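Local coordinates for putative ABC-transporter ATP-binding protein (Alicyclobacillus acidocaldarius, PDB 1Z47) that probably binds and hydrolyses ATP as the motor subunit of an ABC transporter thought to import sulfate, at residues 69-72 with 77-80. Residues are numbered along the deposited sequence; the frame is centred on the assembly and turned at random.
Sequences KGDV and KRVT
Thr80 and Asp71 meet through the threonine hydroxyl, which works in both directions at once: OG1 of Thr80 donates to OD2 of Asp71 over 2.8 Å, on the anti lone pair of that oxygen. It also accepts the backbone N-H of Val72 at 2.9 Å, with an N-H...O angle of 158°. With chi1 of Thr80 at -55°, OG1 lies opposite its own carbonyl carbon and beside its own backbone N, within reach of both partners. The same OD2 forms a salt bridge with NE of Arg78, 3.4 Å away; the arginine chain, extended from CG to NE, brings one face of its guanidinium over CB of Thr80, offset toward the rim, and carboxylate and guanidinium planes are turned 50° apart. One carboxylate oxygen thus serves two partners. A backbone hydrogen bond from Val79 N to Val72 O, 3.1 Å, joins the two chains alongside. This is a beta hairpin of the antiparallel sheet in the ABC ATP-binding domain, where a side-chain hydroxyl, beyond the short returning strand, accepts the amide of Val72. An alanine in place of Thr80 would probably leave that amide without its acceptor and take the hydroxyl donor from OD2 of Asp71. Further in, CG1 of Val72 presses tightly on CA of Thr80 at 3.4 Å and lies 4.1 Å from CG2 of Val79. Both valines also rest on the loop residue Arg87, and Thr80 touches Pro67.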
loop_
_atom_site.group_PDB
_atom_site.type_symbol
_atom_site.label_atom_id
_atom_site.label_comp_id
_atom_site.label_asym_id
_atom_site.label_seq_id
_atom_site.Cartn_x
_atom_site.Cartn_y
_atom_site.Cartn_z
ATOM N N LYS B 69 7.862 -32.689 -10.426
ATOM C CA LYS B 69 7.920 -33.741 -9.410
ATOM C C LYS B 69 6.930 -33.350 -8.321
ATOM O O LYS B 69 6.613 -32.169 -8.154
ATOM C CB LYS B 69 9.324 -33.848 -8.799
ATOM C CG LYS B 69 10.392 -34.343 -9.756
ATOM C CD LYS B 69 11.793 -34.136 -9.193
ATOM C CE LYS B 69 12.848 -34.329 -10.278
ATOM N NZ LYS B 69 14.219 -33.944 -9.822
ATOM N N GLY B 70 6.445 -34.331 -7.575
ATOM C CA GLY B 70 5.490 -34.039 -6.525
ATOM C C GLY B 70 4.084 -34.021 -7.076
ATOM O O GLY B 70 3.885 -34.089 -8.285
ATOM N N ASP B 71 3.095 -33.934 -6.199
ATOM C CA ASP B 71 1.714 -33.929 -6.656
ATOM C C ASP B 71 0.852 -32.891 -5.951
ATOM O O ASP B 71 1.184 -32.426 -4.861
ATOM C CB ASP B 71 1.082 -35.318 -6.472
ATOM C CG ASP B 71 1.720 -36.382 -7.361
ATOM O OD1 ASP B 71 2.665 -37.062 -6.905
ATOM O OD2 ASP B 71 1.278 -36.528 -8.527
ATOM N N VAL B 72 -0.265 -32.544 -6.586
ATOM C CA VAL B 72 -1.204 -31.578 -6.033
ATOM C C VAL B 72 -2.555 -32.238 -5.793
ATOM O O VAL B 72 -3.124 -32.862 -6.686
ATOM C CB VAL B 72 -1.399 -30.364 -6.972
ATOM C CG1 VAL B 72 -1.659 -30.835 -8.394
ATOM C CG2 VAL B 72 -2.560 -29.503 -6.465
ATOM N N LYS B 77 -8.430 -35.387 -3.567
ATOM C CA LYS B 77 -8.409 -35.905 -4.925
ATOM C C LYS B 77 -7.145 -35.515 -5.698
ATOM O O LYS B 77 -6.934 -34.342 -6.012
ATOM C CB LYS B 77 -9.653 -35.401 -5.658
ATOM C CG LYS B 77 -9.751 -35.764 -7.128
ATOM C CD LYS B 77 -11.029 -35.168 -7.734
ATOM C CE LYS B 77 -11.153 -35.471 -9.225
ATOM N NZ LYS B 77 -12.408 -34.910 -9.809
ATOM N N ARG B 78 -6.310 -36.505 -5.998
ATOM C CA ARG B 78 -5.083 -36.274 -6.749
ATOM C C ARG B 78 -5.447 -35.715 -8.124
ATOM O O ARG B 78 -6.017 -36.419 -8.953
ATOM C CB ARG B 78 -4.309 -37.583 -6.901
ATOM C CG ARG B 78 -3.102 -37.471 -7.807
ATOM C CD ARG B 78 -2.333 -38.783 -7.897
ATOM N NE ARG B 78 -1.292 -38.707 -8.917
ATOM C CZ ARG B 78 -1.533 -38.544 -10.214
ATOM N NH1 ARG B 78 -2.781 -38.448 -10.651
ATOM N NH2 ARG B 78 -0.525 -38.451 -11.073
ATOM N N VAL B 79 -5.109 -34.452 -8.371
ATOM C CA VAL B 79 -5.450 -33.817 -9.640
ATOM C C VAL B 79 -4.242 -33.347 -10.436
ATOM O O VAL B 79 -4.386 -32.656 -11.441
ATOM C CB VAL B 79 -6.387 -32.600 -9.402
ATOM C CG1 VAL B 79 -7.625 -33.038 -8.633
ATOM C CG2 VAL B 79 -5.650 -31.515 -8.614
ATOM N N THR B 80 -3.052 -33.734 -9.989
ATOM C CA THR B 80 -1.811 -33.338 -10.640
ATOM C C THR B 80 -1.839 -33.267 -12.156
ATOM O O THR B 80 -1.326 -32.319 -12.745
ATOM C CB THR B 80 -0.659 -34.278 -10.278
ATOM O OG1 THR B 80 -0.530 -34.357 -8.856
ATOM C CG2 THR B 80 0.637 -33.765 -10.886
#